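Local coordinates for protein KmHsv2 (Kluyveromyces marxianus, PDB 3VU4) that probably binds phosphoinositides at membranes, as a seven-bladed beta-propeller of the PROPPIN family related to the autophagy protein Atg18, at residues A[144-152]-A[160-168]; A[19-27]-A[34-42]. All blocks are in the same frame, centred on the assembly; numbering follows the deposited sequence.

How the interactions relate
Both contacts are antiparallel strand pairings inside blades of one seven-bladed beta-propeller of the PROPPIN family. Interaction 2 comes first along the chain and closes before interaction 1 opens. It pairs strands 24-27 and 33-37, the first two of the four-stranded blade that ends with strand 50-57. Interaction 1 pairs strands 149-154 and 161-165, the second and third of the blade running from 142-146 to 189-191. Two whole blades, 63-98 and 103-139, lie between them in sequence, so each contact builds its own blade, interaction 2 the first and interaction 1 the fourth. Their centres are about 27 Å apart and their nearest atoms about 8 Å, without touching.

Interaction 1 (A[144-152]-A[160-168]); sequences EFSNGLLVY and QIHITKLQS. With SO4 (sulfate ion), chain J.
Tyr152 and His162 face each other as a hydrogen-bonded pair of antiparallel strands, and their side chains pack against each other. His162 CB sits over one face of the tyrosine ring in a CH-pi contact, 3.8 Å from the centroid and displaced toward the rim. The imidazole runs nearly parallel to the phenol, with 17° between the planes, but is offset enough that little of one ring lies over the other. The phenol is brought over its neighbour by a chi1 of 60°, with CG between the backbone N and the carbonyl carbon, and Thr164 CG2 meets the ring's edge. With an alanine here in place of the tyrosine, His162 CB and Thr164 CG2 would probably lose the ring they pack on, opening a gap on this side of the hairpin.

Backbone bonds hold the register. Leu150 and Thr164 bond in both directions, Leu150 N to Thr164 O at 2.8 Å, as do Tyr152 and His162. Leu166 N donates to Gly148 O, inside the type I' turn from Ser146 to Leu149, at 2.9 Å.

Apolar contacts line both faces. On one, Ile163 CG2 lies 3.6 Å from Leu149 CG, while Val151 CG1 meets Ile161 CD1 at 3.8 Å. On the other, Leu150 CB lies alongside Thr164 CG2, and Leu166 CD2 approaches Phe145 CE1 at 3.8 Å.

Asn147 N donates a weak bond to a sulfate ion that probably came from the crystallisation solution. His162 NE2 is hydrogen-bonded to Asn154. Strand 189-191 continues the sheet beyond 161-165, while strand 198-203 packs against Val151 and Ile161, and strand 112-117 against Phe145, Leu150 and Leu166.

Interaction 2 (A[19-27]-A[34-42]); sequences SNPVTDYEF and LILSTLKSF
Phe27 and Leu34 meet as a non-hydrogen-bonded pair: Leu34 CD1 stands over the centre of the phenylalanine ring, 4.1 Å from the centroid and 9° off the normal. This CH-pi contact follows from Leu34 holding CG opposite its backbone N (chi1 169°), which turns the branch across the strand gap. The same methyl lies at the edge of the Tyr25 ring. Tyr25 CB packs on Leu36 CB, and at the far end Pro21 CD rests 3.6 Å from Leu39 CD1.

Among the backbone bonds, Glu26 and Ile35 pair in both directions, Ile35 N reaching Glu26 O at 2.8 Å and nearly straight (174°). Ser37 N also reaches Asp24 O, at 2.9 Å. Farther along, Thr23 N approaches Ser37 O from above the carbonyl plane. Within strand 24-27, Glu26 OE1 takes Phe27 N on its anti lone pair, a local bond.

Side-chain polar atoms extend the pairing past the strand. The hydroxyls Ser37 OG and Thr23 OG1 lie 2.6 Å apart, and Thr23 OG1 is also bonded to Leu61 O. Asn20 OD1 accepts Leu39 N at 3.1 Å, the donor tilted from the amide's carbonyl plane. Next to Leu39, Thr38 OG1 accepts from both Lys40 N and Ser41 N, so one hydroxyl grips the turn into the next strand.

Asp24 OD2 accepts Val64 N and forms a salt bridge with Arg65 of the following blade, while Lys310 makes a cation-pi contact with Tyr25. The arrangement is an antiparallel hairpin continued by an ST turn and an ST motif at Thr38, forming the first two strands of a four-stranded beta-propeller blade.

Interaction 1 (A[144-152]-A[160-168])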
loop_
_atom_site.group_PDB
_atom_site.type_symbol
_atom_site.label_atom_id
_atom_site.label_comp_id
_atom_site.label_asym_id
_atom_site.label_seq_id
_atom_site.Cartn_x
_atom_site.Cartn_y
_atom_site.Cartn_z
ATOM N N GLU A 144 7.181 2.208 6.139
ATOM C CA GLU A 144 6.628 2.610 4.867
ATOM C C GLU A 144 7.281 3.922 4.480
ATOM O O GLU A 144 7.614 4.746 5.330
ATOM C CB GLU A 144 5.112 2.804 4.956
ATOM C CG GLU A 144 4.408 2.589 3.618
ATOM C CD GLU A 144 3.250 3.536 3.395
ATOM O OE1 GLU A 144 2.571 3.890 4.377
ATOM O OE2 GLU A 144 3.006 3.918 2.232
ATOM N N PHE A 145 7.488 4.100 3.187
ATOM C CA PHE A 145 8.082 5.322 2.698
ATOM C C PHE A 145 7.272 5.791 1.518
ATOM O O PHE A 145 7.035 5.034 0.582
ATOM C CB PHE A 145 9.520 5.104 2.253
ATOM C CG PHE A 145 10.144 6.330 1.675
ATOM C CD1 PHE A 145 10.445 7.416 2.491
ATOM C CD2 PHE A 145 10.370 6.432 0.307
ATOM C CE1 PHE A 145 10.961 8.596 1.952
ATOM C CE2 PHE A 145 10.885 7.606 -0.243
ATOM C CZ PHE A 145 11.180 8.691 0.583
ATOM N N SER A 146 6.838 7.040 1.563
ATOM C CA SER A 146 6.061 7.583 0.462
ATOM C C SER A 146 6.056 9.089 0.510
ATOM O O SER A 146 5.967 9.683 1.587
ATOM C CB SER A 146 4.615 7.074 0.516
ATOM O OG SER A 146 3.819 7.696 -0.480
ATOM N N ASN A 147 6.175 9.699 -0.664
ATOM C CA ASN A 147 6.138 11.146 -0.770
ATOM C C ASN A 147 7.105 11.824 0.214
ATOM O O ASN A 147 6.705 12.696 0.984
ATOM C CB ASN A 147 4.712 11.592 -0.488
ATOM C CG ASN A 147 4.364 12.872 -1.166
ATOM O OD1 ASN A 147 3.619 12.876 -2.139
ATOM N ND2 ASN A 147 4.903 13.977 -0.664
ATOM N N GLY A 148 8.366 11.401 0.204
ATOM C CA GLY A 148 9.360 11.983 1.090
ATOM C C GLY A 148 9.218 11.766 2.592
ATOM O O GLY A 148 9.985 12.337 3.373
ATOM N N LEU A 149 8.266 10.940 3.017
ATOM C CA LEU A 149 8.072 10.701 4.441
ATOM C C LEU A 149 8.354 9.241 4.822
ATOM O O LEU A 149 7.890 8.315 4.158
ATOM C CB LEU A 149 6.641 11.082 4.814
ATOM C CG LEU A 149 6.349 11.548 6.236
ATOM C CD1 LEU A 149 7.188 12.772 6.551
ATOM C CD2 LEU A 149 4.862 11.880 6.367
ATOM N N LEU A 150 9.116 9.039 5.892
ATOM C CA LEU A 150 9.445 7.692 6.348
ATOM C C LEU A 150 8.750 7.394 7.673
ATOM O O LEU A 150 8.868 8.164 8.634
ATOM C CB LEU A 150 10.957 7.537 6.536
ATOM C CG LEU A 150 11.493 6.135 6.861
ATOM C CD1 LEU A 150 11.457 5.264 5.594
ATOM C CD2 LEU A 150 12.935 6.229 7.389
ATOM N N VAL A 151 8.016 6.284 7.713
ATOM C CA VAL A 151 7.318 5.862 8.924
ATOM C C VAL A 151 7.843 4.480 9.272
ATOM O O VAL A 151 7.851 3.587 8.427
ATOM C CB VAL A 151 5.787 5.761 8.709
ATOM C CG1 VAL A 151 5.113 5.329 10.000
ATOM C CG2 VAL A 151 5.229 7.098 8.250
ATOM N N TYR A 152 8.303 4.301 10.504
ATOM C CA TYR A 152 8.818 3.003 10.910
ATOM C C TYR A 152 8.490 2.631 12.347
ATOM O O TYR A 152 8.352 3.478 13.217
ATOM C CB TYR A 152 10.334 2.920 10.686
ATOM C CG TYR A 152 11.151 3.933 11.450
ATOM C CD1 TYR A 152 11.397 5.204 10.924
ATOM C CD2 TYR A 152 11.676 3.624 12.703
ATOM C CE1 TYR A 152 12.145 6.136 11.631
ATOM C CE2 TYR A 152 12.427 4.546 13.416
ATOM C CZ TYR A 152 12.657 5.801 12.877
ATOM O OH TYR A 152 13.381 6.724 13.597
ATOM N N GLN A 160 4.628 1.305 18.594
ATOM C CA GLN A 160 4.985 2.709 18.426
ATOM C C GLN A 160 5.661 3.012 17.092
ATOM O O GLN A 160 6.534 2.269 16.664
ATOM C CB GLN A 160 5.911 3.128 19.571
ATOM C CG GLN A 160 6.437 4.541 19.454
ATOM C CD GLN A 160 7.412 4.890 20.557
ATOM O OE1 GLN A 160 8.523 5.348 20.292
ATOM N NE2 GLN A 160 7.004 4.680 21.800
ATOM N N ILE A 161 5.260 4.097 16.431
ATOM C CA ILE A 161 5.884 4.465 15.166
ATOM C C ILE A 161 6.548 5.834 15.209
ATOM O O ILE A 161 6.195 6.691 16.016
ATOM C CB ILE A 161 4.895 4.453 13.977
ATOM C CG1 ILE A 161 3.714 5.386 14.244
ATOM C CG2 ILE A 161 4.447 3.046 13.703
ATOM C CD1 ILE A 161 2.786 5.531 13.051
ATOM N N HIS A 162 7.522 6.016 14.326
ATOM C CA HIS A 162 8.281 7.252 14.210
ATOM C C HIS A 162 8.083 7.756 12.783
ATOM O O HIS A 162 8.184 6.983 11.833
ATOM C CB HIS A 162 9.774 6.980 14.445
ATOM C CG HIS A 162 10.092 6.471 15.817
ATOM N ND1 HIS A 162 10.491 7.299 16.845
ATOM C CD2 HIS A 162 10.037 5.223 16.341
ATOM C CE1 HIS A 162 10.669 6.583 17.943
ATOM N NE2 HIS A 162 10.400 5.320 17.664
ATOM N N ILE A 163 7.787 9.045 12.635
ATOM C CA ILE A 163 7.595 9.638 11.314
ATOM C C ILE A 163 8.729 10.633 11.091
ATOM O O ILE A 163 8.970 11.508 11.924
ATOM C CB ILE A 163 6.248 10.400 11.216
ATOM C CG1 ILE A 163 5.090 9.452 11.520
ATOM C CG2 ILE A 163 6.096 11.024 9.821
ATOM C CD1 ILE A 163 3.745 10.141 11.564
ATOM N N THR A 164 9.431 10.505 9.978
ATOM C CA THR A 164 10.526 11.424 9.717
ATOM C C THR A 164 10.575 11.865 8.267
ATOM O O THR A 164 10.309 11.078 7.362
ATOM C CB THR A 164 11.892 10.803 10.120
ATOM O OG1 THR A 164 12.942 11.722 9.802
ATOM C CG2 THR A 164 12.140 9.501 9.389
ATOM N N LYS A 165 10.906 13.132 8.054
ATOM C CA LYS A 165 10.986 13.682 6.707
ATOM C C LYS A 165 12.352 13.389 6.110
ATOM O O LYS A 165 13.361 13.405 6.808
ATOM C CB LYS A 165 10.761 15.194 6.738
ATOM C CG LYS A 165 9.505 15.630 7.483
ATOM C CD LYS A 165 9.435 17.152 7.590
ATOM C CE LYS A 165 8.248 17.610 8.435
ATOM N NZ LYS A 165 8.265 19.090 8.649
ATOM N N LEU A 166 12.384 13.109 4.817
ATOM C CA LEU A 166 13.647 12.829 4.160
ATOM C C LEU A 166 13.936 13.925 3.147
ATOM O O LEU A 166 13.418 13.914 2.025
ATOM C CB LEU A 166 13.597 11.468 3.467
ATOM C CG LEU A 166 14.661 10.469 3.920
ATOM C CD1 LEU A 166 14.568 10.265 5.419
ATOM C CD2 LEU A 166 14.466 9.157 3.192
ATOM N N GLN A 167 14.755 14.885 3.565
ATOM C CA GLN A 167 15.141 16.003 2.714
ATOM C C GLN A 167 16.475 15.694 2.026
ATOM O O GLN A 167 16.660 15.982 0.839
ATOM C CB GLN A 167 15.252 17.289 3.553
ATOM C CG GLN A 167 15.149 17.085 5.076
ATOM C CD GLN A 167 16.382 16.419 5.688
ATOM O OE1 GLN A 167 17.481 16.978 5.667
ATOM N NE2 GLN A 167 16.199 15.221 6.236
ATOM N N SER A 168 17.393 15.094 2.785
ATOM C CA SER A 168 18.718 14.724 2.288
ATOM C C SER A 168 19.377 13.728 3.245
ATOM O O SER A 168 18.911 13.528 4.369
ATOM C CB SER A 168 19.608 15.967 2.149
HETATM S S SO4 J . 7.201 9.347 -4.134
HETATM O O1 SO4 J . 8.152 10.340 -3.596
HETATM O O2 SO4 J . 5.822 9.860 -4.028
HETATM O O3 SO4 J . 7.524 9.096 -5.541
HETATM O O4 SO4 J . 7.326 8.083 -3.383
#

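Interaction 2 (A[19-27]-A[34-42])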
loop_
_atom_site.group_PDB
_atom_site.type_symbol
_atom_site.label_atom_id
_atom_site.label_comp_id
_atom_site.label_asym_id
_atom_site.label_seq_id
_atom_site.Cartn_x
_atom_site.Cartn_y
_atom_site.Cartn_z
ATOM N N SER A 19 2.287 -22.924 -13.986
ATOM C CA SER A 19 3.365 -23.394 -13.056
ATOM C C SER A 19 4.527 -22.394 -12.975
ATOM O O SER A 19 5.628 -22.729 -12.524
ATOM C CB SER A 19 3.898 -24.757 -13.505
ATOM O OG SER A 19 4.885 -25.225 -12.602
ATOM N N ASN A 20 4.269 -21.173 -13.434
ATOM C CA ASN A 20 5.243 -20.088 -13.408
ATOM C C ASN A 20 4.606 -19.079 -12.444
ATOM O O ASN A 20 4.024 -18.078 -12.861
ATOM C CB ASN A 20 5.398 -19.501 -14.817
ATOM C CG ASN A 20 6.444 -18.417 -14.882
ATOM O OD1 ASN A 20 7.413 -18.434 -14.122
ATOM N ND2 ASN A 20 6.268 -17.473 -15.806
ATOM N N PRO A 21 4.712 -19.350 -11.132
ATOM C CA PRO A 21 4.165 -18.538 -10.040
ATOM C C PRO A 21 4.740 -17.144 -9.883
ATOM O O PRO A 21 5.930 -16.919 -10.097
ATOM C CB PRO A 21 4.443 -19.383 -8.789
ATOM C CG PRO A 21 4.821 -20.735 -9.318
ATOM C CD PRO A 21 5.544 -20.427 -10.584
ATOM N N VAL A 22 3.878 -16.215 -9.491
ATOM C CA VAL A 22 4.295 -14.848 -9.245
ATOM C C VAL A 22 5.115 -14.906 -7.952
ATOM O O VAL A 22 4.675 -15.478 -6.959
ATOM C CB VAL A 22 3.065 -13.948 -9.077
ATOM C CG1 VAL A 22 3.471 -12.552 -8.626
ATOM C CG2 VAL A 22 2.329 -13.884 -10.388
ATOM N N THR A 23 6.315 -14.344 -7.964
ATOM C CA THR A 23 7.155 -14.382 -6.775
ATOM C C THR A 23 7.100 -13.070 -5.995
ATOM O O THR A 23 7.574 -12.985 -4.859
ATOM C CB THR A 23 8.623 -14.715 -7.149
ATOM O OG1 THR A 23 9.064 -13.847 -8.202
ATOM C CG2 THR A 23 8.732 -16.160 -7.622
ATOM N N ASP A 24 6.511 -12.051 -6.612
ATOM C CA ASP A 24 6.366 -10.746 -5.988
ATOM C C ASP A 24 5.657 -9.825 -6.969
ATOM O O ASP A 24 5.730 -10.023 -8.184
ATOM C CB ASP A 24 7.736 -10.166 -5.615
ATOM C CG ASP A 24 7.635 -8.999 -4.639
ATOM O OD1 ASP A 24 6.789 -9.056 -3.723
ATOM O OD2 ASP A 24 8.414 -8.035 -4.775
ATOM N N TYR A 25 4.952 -8.837 -6.432
ATOM C CA TYR A 25 4.223 -7.875 -7.243
ATOM C C TYR A 25 4.027 -6.627 -6.397
ATOM O O TYR A 25 3.933 -6.709 -5.177
ATOM C CB TYR A 25 2.872 -8.447 -7.689
ATOM C CG TYR A 25 1.933 -8.830 -6.565
ATOM C CD1 TYR A 25 2.291 -9.804 -5.626
ATOM C CD2 TYR A 25 0.675 -8.225 -6.445
ATOM C CE1 TYR A 25 1.422 -10.166 -4.587
ATOM C CE2 TYR A 25 -0.205 -8.579 -5.415
ATOM C CZ TYR A 25 0.175 -9.545 -4.490
ATOM O OH TYR A 25 -0.678 -9.881 -3.466
ATOM N N GLU A 26 3.971 -5.471 -7.044
ATOM C CA GLU A 26 3.824 -4.225 -6.314
ATOM C C GLU A 26 3.425 -3.110 -7.278
ATOM O O GLU A 26 3.760 -3.163 -8.462
ATOM C CB GLU A 26 5.155 -3.903 -5.626
ATOM C CG GLU A 26 5.123 -2.743 -4.661
ATOM C CD GLU A 26 4.087 -2.931 -3.579
ATOM O OE1 GLU A 26 2.887 -2.731 -3.874
ATOM O OE2 GLU A 26 4.472 -3.289 -2.442
ATOM N N PHE A 27 2.692 -2.120 -6.770
ATOM C CA PHE A 27 2.250 -0.981 -7.575
ATOM C C PHE A 27 3.333 0.097 -7.568
ATOM O O PHE A 27 4.176 0.117 -6.671
ATOM C CB PHE A 27 0.978 -0.377 -6.979
ATOM C CG PHE A 27 -0.177 -1.314 -6.943
ATOM C CD1 PHE A 27 -1.039 -1.419 -8.029
ATOM C CD2 PHE A 27 -0.395 -2.120 -5.826
ATOM C CE1 PHE A 27 -2.097 -2.308 -8.008
ATOM C CE2 PHE A 27 -1.453 -3.012 -5.796
ATOM C CZ PHE A 27 -2.305 -3.107 -6.890
ATOM N N LEU A 34 1.598 -1.598 -12.228
ATOM C CA LEU A 34 1.874 -2.739 -11.367
ATOM C C LEU A 34 3.045 -3.483 -11.979
ATOM O O LEU A 34 3.070 -3.709 -13.187
ATOM C CB LEU A 34 0.670 -3.686 -11.307
ATOM C CG LEU A 34 0.914 -5.055 -10.654
ATOM C CD1 LEU A 34 0.982 -4.916 -9.133
ATOM C CD2 LEU A 34 -0.205 -5.999 -11.045
ATOM N N ILE A 35 4.030 -3.832 -11.162
ATOM C CA ILE A 35 5.154 -4.597 -11.672
ATOM C C ILE A 35 5.053 -5.946 -11.004
ATOM O O ILE A 35 4.677 -6.053 -9.832
ATOM C CB ILE A 35 6.525 -3.953 -11.374
ATOM C CG1 ILE A 35 7.623 -4.823 -11.991
ATOM C CG2 ILE A 35 6.756 -3.822 -9.884
ATOM C CD1 ILE A 35 8.888 -4.061 -12.327
ATOM N N LEU A 36 5.385 -6.985 -11.753
ATOM C CA LEU A 36 5.266 -8.326 -11.225
ATOM C C LEU A 36 6.394 -9.235 -11.708
ATOM O O LEU A 36 6.922 -9.057 -12.803
ATOM C CB LEU A 36 3.868 -8.830 -11.608
ATOM C CG LEU A 36 3.448 -10.188 -12.142
ATOM C CD1 LEU A 36 1.932 -10.127 -12.345
ATOM C CD2 LEU A 36 4.139 -10.504 -13.460
ATOM N N SER A 37 6.781 -10.187 -10.866
ATOM C CA SER A 37 7.851 -11.109 -11.208
ATOM C C SER A 37 7.426 -12.575 -11.130
ATOM O O SER A 37 6.553 -12.950 -10.334
ATOM C CB SER A 37 9.053 -10.885 -10.286
ATOM O OG SER A 37 8.793 -11.362 -8.979
ATOM N N THR A 38 8.058 -13.396 -11.966
ATOM C CA THR A 38 7.796 -14.829 -12.014
ATOM C C THR A 38 9.143 -15.525 -11.931
ATOM O O THR A 38 10.167 -14.886 -11.678
ATOM C CB THR A 38 7.139 -15.246 -13.332
ATOM O OG1 THR A 38 8.060 -15.028 -14.409
ATOM C CG2 THR A 38 5.878 -14.439 -13.584
ATOM N N LEU A 39 9.145 -16.834 -12.149
ATOM C CA LEU A 39 10.380 -17.603 -12.106
ATOM C C LEU A 39 11.218 -17.310 -13.348
ATOM O O LEU A 39 12.439 -17.483 -13.350
ATOM C CB LEU A 39 10.061 -19.097 -12.054
ATOM C CG LEU A 39 9.236 -19.563 -10.853
ATOM C CD1 LEU A 39 9.063 -21.090 -10.903
ATOM C CD2 LEU A 39 9.931 -19.143 -9.559
ATOM N N LYS A 40 10.544 -16.828 -14.387
ATOM C CA LYS A 40 11.181 -16.555 -15.663
ATOM C C LYS A 40 11.320 -15.096 -16.092
ATOM O O LYS A 40 12.099 -14.805 -17.000
ATOM C CB LYS A 40 10.438 -17.332 -16.753
ATOM C CG LYS A 40 10.426 -18.850 -16.537
ATOM C CD LYS A 40 9.297 -19.534 -17.307
ATOM C CE LYS A 40 9.353 -19.220 -18.795
ATOM N NZ LYS A 40 8.233 -19.872 -19.525
ATOM N N SER A 41 10.588 -14.177 -15.466
ATOM C CA SER A 41 10.686 -12.770 -15.869
ATOM C C SER A 41 9.961 -11.818 -14.940
ATOM O O SER A 41 9.436 -12.221 -13.904
ATOM C CB SER A 41 10.075 -12.585 -17.253
ATOM O OG SER A 41 8.659 -12.664 -17.169
ATOM N N PHE A 42 9.953 -10.542 -15.324
ATOM C CA PHE A 42 9.230 -9.523 -14.586
ATOM C C PHE A 42 8.374 -8.823 -15.634
ATOM O O PHE A 42 8.800 -8.644 -16.770
ATOM C CB PHE A 42 10.177 -8.568 -13.824
ATOM C CG PHE A 42 10.831 -7.488 -14.656
ATOM C CD1 PHE A 42 10.095 -6.413 -15.154
ATOM C CD2 PHE A 42 12.212 -7.495 -14.854
ATOM C CE1 PHE A 42 10.730 -5.354 -15.827
ATOM C CE2 PHE A 42 12.851 -6.441 -15.525
ATOM C CZ PHE A 42 12.110 -5.374 -16.009
#